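Local coordinates for protein acetolactate synthase, small subunit (Thermotoga maritima, PDB 2FGC) that probably serves as the regulatory partner of a catalytic large subunit, as a small subunit whose fold includes an ACT domain, at residues A[32-37]-A[98-103]; A[53-58]-A[85-90]. One frame throughout, in Å; residues are numbered along the deposited sequence.

Interaction 1 of 2, residues A[32-37]-A[98-103]; sequences VSMLVH and VKVTPI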
# COMPACT_ATOMS: atom_id res chain seq x y z
N VAL A 32 -0.38 9.42 10.80
CA VAL A 32 0.93 10.06 10.86
C VAL A 32 1.83 9.64 9.69
O VAL A 32 1.86 8.50 9.24
CB VAL A 32 1.56 10.04 12.30
CG1 VAL A 32 1.32 8.74 13.00
CG2 VAL A 32 3.00 10.35 12.29
N SER A 33 2.52 10.61 9.14
CA SER A 33 3.40 10.30 8.07
C SER A 33 4.83 10.43 8.59
O SER A 33 5.11 11.22 9.48
CB SER A 33 3.13 11.26 6.93
OG SER A 33 3.76 10.78 5.79
N MSE A 34 5.74 9.65 8.04
CA MSE A 34 7.03 9.59 8.65
C MSE A 34 8.12 9.31 7.64
O MSE A 34 7.99 8.41 6.85
CB MSE A 34 6.98 8.44 9.61
CG MSE A 34 7.89 8.54 10.69
SE MSE A 34 7.48 7.01 11.88
CE MSE A 34 5.50 7.45 12.40
N LEU A 35 9.22 10.05 7.72
CA LEU A 35 10.28 9.93 6.73
C LEU A 35 11.39 9.19 7.42
O LEU A 35 11.79 9.60 8.49
CB LEU A 35 10.73 11.33 6.33
CG LEU A 35 11.06 11.69 4.88
CD1 LEU A 35 10.04 11.17 3.90
CD2 LEU A 35 11.14 13.22 4.78
N VAL A 36 11.85 8.06 6.86
CA VAL A 36 12.89 7.26 7.53
C VAL A 36 14.07 6.94 6.56
O VAL A 36 13.85 6.64 5.38
CB VAL A 36 12.30 5.94 8.21
CG1 VAL A 36 10.94 6.20 8.94
CG2 VAL A 36 12.06 4.87 7.20
N HIS A 37 15.32 7.00 7.05
CA HIS A 37 16.48 6.61 6.25
C HIS A 37 16.26 5.15 5.85
O HIS A 37 15.93 4.32 6.68
CB HIS A 37 17.78 6.83 7.05
CG HIS A 37 19.03 6.42 6.34
ND1 HIS A 37 19.33 6.81 5.04
CD2 HIS A 37 20.09 5.67 6.75
CE1 HIS A 37 20.50 6.29 4.69
NE2 HIS A 37 20.98 5.60 5.71
N VAL A 98 13.53 10.63 10.65
CA VAL A 98 14.16 11.89 10.27
C VAL A 98 13.13 13.00 10.14
O VAL A 98 13.46 14.18 10.27
CB VAL A 98 14.93 11.76 8.95
CG1 VAL A 98 15.44 10.33 8.77
CG2 VAL A 98 14.05 12.16 7.78
N LYS A 99 11.88 12.66 9.99
CA LYS A 99 10.80 13.61 10.15
C LYS A 99 9.49 12.86 10.38
O LYS A 99 9.18 11.88 9.66
CB LYS A 99 10.65 14.52 8.92
CG LYS A 99 10.06 15.86 9.33
CD LYS A 99 9.49 16.64 8.19
CE LYS A 99 9.00 17.97 8.73
NZ LYS A 99 8.36 18.74 7.64
N VAL A 100 8.73 13.32 11.39
CA VAL A 100 7.39 12.80 11.70
C VAL A 100 6.42 13.94 11.40
O VAL A 100 6.61 15.04 11.85
CB VAL A 100 7.26 12.33 13.19
CG1 VAL A 100 5.86 11.81 13.51
CG2 VAL A 100 8.32 11.26 13.54
N THR A 101 5.43 13.67 10.57
CA THR A 101 4.41 14.64 10.13
C THR A 101 3.01 14.10 10.50
O THR A 101 2.53 13.14 9.90
CB THR A 101 4.40 14.78 8.55
OG1 THR A 101 5.71 15.11 8.06
CG2 THR A 101 3.36 15.82 8.04
N PRO A 102 2.37 14.69 11.51
CA PRO A 102 0.95 14.34 11.70
C PRO A 102 0.07 14.82 10.53
O PRO A 102 0.28 15.89 9.94
CB PRO A 102 0.56 15.05 13.00
CG PRO A 102 1.85 15.48 13.62
CD PRO A 102 2.86 15.64 12.51
N ILE A 103 -0.88 13.99 10.16
CA ILE A 103 -1.87 14.34 9.17
C ILE A 103 -3.07 14.96 9.85
O ILE A 103 -3.47 14.54 10.93
CB ILE A 103 -2.28 13.13 8.35
CG1 ILE A 103 -1.22 12.87 7.29
CG2 ILE A 103 -3.57 13.39 7.68
CD1 ILE A 103 -0.44 11.70 7.59

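Interaction 2 of 2, residues A[53-58]-A[85-90]; sequences RGFNIS and EQIEKQ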
# COMPACT_ATOMS: atom_id res chain seq x y z
N ARG A 53 5.81 -0.23 22.96
CA ARG A 53 5.31 1.06 23.47
C ARG A 53 3.77 1.04 23.64
O ARG A 53 3.17 2.00 24.14
CB ARG A 53 5.76 2.21 22.56
CG ARG A 53 5.81 3.55 23.25
CD ARG A 53 6.95 3.58 24.24
NE ARG A 53 6.77 4.58 25.28
CZ ARG A 53 6.59 4.31 26.58
NH1 ARG A 53 6.54 3.05 27.02
NH2 ARG A 53 6.45 5.30 27.44
N GLY A 54 3.14 -0.07 23.23
CA GLY A 54 1.70 -0.24 23.35
C GLY A 54 0.90 0.64 22.40
O GLY A 54 -0.06 1.29 22.82
N PHE A 55 1.32 0.67 21.13
CA PHE A 55 0.64 1.43 20.07
C PHE A 55 -0.29 0.56 19.22
O PHE A 55 0.13 -0.44 18.63
CB PHE A 55 1.65 2.14 19.17
CG PHE A 55 2.33 3.32 19.83
CD1 PHE A 55 1.61 4.22 20.61
CD2 PHE A 55 3.70 3.54 19.65
CE1 PHE A 55 2.24 5.31 21.21
CE2 PHE A 55 4.33 4.64 20.23
CZ PHE A 55 3.60 5.52 21.02
N ASN A 56 -1.55 0.95 19.15
CA ASN A 56 -2.53 0.18 18.42
C ASN A 56 -2.60 0.58 16.92
O ASN A 56 -3.51 1.28 16.48
CB ASN A 56 -3.88 0.32 19.12
CG ASN A 56 -4.78 -0.88 18.88
OD1 ASN A 56 -5.34 -1.06 17.79
ND2 ASN A 56 -4.94 -1.70 19.91
N ILE A 57 -1.63 0.09 16.14
CA ILE A 57 -1.55 0.37 14.70
C ILE A 57 -2.60 -0.36 13.85
O ILE A 57 -2.56 -1.56 13.73
CB ILE A 57 -0.15 0.03 14.20
CG1 ILE A 57 0.87 0.87 14.97
CG2 ILE A 57 -0.05 0.26 12.70
CD1 ILE A 57 2.24 0.94 14.35
N SER A 58 -3.53 0.39 13.26
CA SER A 58 -4.56 -0.17 12.38
C SER A 58 -4.07 -0.41 10.93
O SER A 58 -4.56 -1.30 10.25
CB SER A 58 -5.76 0.78 12.29
OG SER A 58 -6.11 1.30 13.55
N GLU A 85 1.37 13.07 20.02
CA GLU A 85 2.56 13.49 20.76
C GLU A 85 3.43 12.29 21.09
O GLU A 85 4.62 12.29 20.82
CB GLU A 85 2.19 14.21 22.07
CG GLU A 85 1.85 15.70 21.94
CD GLU A 85 0.82 15.99 20.84
OE1 GLU A 85 0.98 17.03 20.15
OE2 GLU A 85 -0.13 15.18 20.64
N GLN A 86 2.80 11.27 21.66
CA GLN A 86 3.50 10.08 22.09
C GLN A 86 4.30 9.45 20.98
O GLN A 86 5.48 9.22 21.12
CB GLN A 86 2.51 9.08 22.66
CG GLN A 86 2.37 9.18 24.15
CD GLN A 86 3.51 8.49 24.88
OE1 GLN A 86 3.62 7.25 24.88
NE2 GLN A 86 4.37 9.29 25.52
N ILE A 87 3.64 9.19 19.87
CA ILE A 87 4.27 8.58 18.72
C ILE A 87 5.43 9.41 18.22
O ILE A 87 6.49 8.88 17.94
CB ILE A 87 3.24 8.42 17.62
CG1 ILE A 87 2.43 7.17 17.89
CG2 ILE A 87 3.89 8.35 16.26
CD1 ILE A 87 1.40 6.91 16.85
N GLU A 88 5.20 10.72 18.10
CA GLU A 88 6.24 11.69 17.78
C GLU A 88 7.44 11.52 18.71
O GLU A 88 8.50 11.14 18.26
CB GLU A 88 5.67 13.11 17.88
CG GLU A 88 6.48 14.22 17.21
CD GLU A 88 5.59 15.18 16.42
OE1 GLU A 88 4.38 15.30 16.76
OE2 GLU A 88 6.06 15.82 15.44
N LYS A 89 7.26 11.77 20.00
CA LYS A 89 8.33 11.62 20.98
C LYS A 89 9.13 10.32 20.81
O LYS A 89 10.34 10.37 20.72
CB LYS A 89 7.76 11.72 22.40
CG LYS A 89 8.80 11.61 23.49
CD LYS A 89 8.14 11.54 24.87
N GLN A 90 8.44 9.19 20.73
CA GLN A 90 9.04 7.83 20.62
C GLN A 90 9.66 7.45 19.27
O GLN A 90 10.64 6.70 19.24
CB GLN A 90 7.98 6.75 20.91
CG GLN A 90 7.18 6.95 22.18
CD GLN A 90 8.02 6.96 23.41
OE1 GLN A 90 9.00 6.22 23.50
NE2 GLN A 90 7.66 7.80 24.37

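Interaction 1 of 2, residues A[32-37]-A[98-103]
A classic beta bulge sets Val98 and Lys99 together against Leu35, where strands 28-37 and 97-102 of the ACT domain run antiparallel. The four-stranded sheet has the 2-3-1-4 order of the ferredoxin-like fold. Strand 28-37 is an inner strand, and strand 97-102 is outermost within the chain. At the bulge, Leu35 O takes two N-H groups. Val98 N donates at 3.0 Å to Leu35 O, and the bond from Lys99 N to the same oxygen is weak. Val98 CG2 also lies 3.7 Å from Leu35 CB, so the extra residue packs against the inner strand. Beyond the bulge the pairing is regular. Leu35 N donates to Lys99 O at 2.7 Å. Ser33 and Thr101 form a hydrogen-bonded pair, with Ser33 N to Thr101 O at 2.6 Å and Thr101 N to Ser33 O at 2.7 Å.

Val32, Met34 and Val100 point to the face of the sheet that carries helix 83-91, where Val100 touches Ala91. Val100 straddles its two neighbours. Its CG1, trans to the backbone N (chi1 179°), reaches Val32 CG2 at 3.4 Å, a tight carbon contact. Its CG2 lies 4.0 Å from Met34 CG, and these two side chains run side by side. Met34 is modelled as selenomethionine. Ser33, Leu35, Lys99 and Thr101 point to the other face. There Ser33 OG is hydrogen-bonded to Arg72 NH1 of the neighbouring strand 70-79. Ile103, whose backbone is hydrogen-bonded to Leu31, sets its CD1 3.7 Å from Ser33 CB.

Interaction 2 of 2, residues A[53-58]-A[85-90]
Gln86, Ile87 and Gln90 of helix 83-91 meet Arg53 and Phe55, on either side of Gly54 in the Schellman motif that ends helix 42-51. Both helices belong to the ACT domain, a ferredoxin-like fold. Gly54, with positive phi, is the C-prime residue of the motif and turns the chain toward strand 56-64.

Gln86 comes first along the helix. Its CB lies 4.0 Å from Phe55 CE1, and the two side chains cross at about a right angle. Ile87, one residue on, makes the CH-pi contact. Its CG1 sits over one face of the Phe55 ring, 3.8 Å from the centroid and only 13° off the ring normal. Phe55 CG is trans to its own carbonyl carbon (chi1 -72°), and the ring extends toward the helix. Phe50 also meets this ring, edge-to-face, and Ile87 continues inward to Val77 of strand 70-79.

Gln90 lies one helical turn after Gln86, and its N donates to Gln86 O at 3.0 Å. Its side chain is buried and works in two directions. CG lies at the edge of the Phe55 ring, 4.0 Å from CZ, and also touches the Arg53 chain, with Gln90 CG 3.8 Å from Arg53 CG. The exposed Arg53 bends at chi2 and runs across the amide of Gln90. The guanidinium and amide planes are 58° apart, and Arg53 NE comes within 3.3 Å of Gln90 CD, which lies at the guanidinium edge.

Both interactions belong to one ACT domain and lie on the same side of the chain's centre. Interaction 1 joins two strands within the sheet, mainly through backbone hydrogen bonds. Interaction 2 joins helix 83-91 to the turn between helix 42-51 and strand 56-64, and relies on side chains: an aromatic ring, an aliphatic branch and long polar chains. Each is partly buried: Val32, Ser33, Met34 and Val100 are buried in the first, Ile87 and Gln90 in the second, while Lys99 and Arg53 are exposed. They meet at Ile87, whose CG2 packs on Val32 and Met34 while its CG1 serves Phe55. Glu88 packs beside Pro102. Along the chain, 53-58 and 85-90 both fall between 32-37 and 98-103.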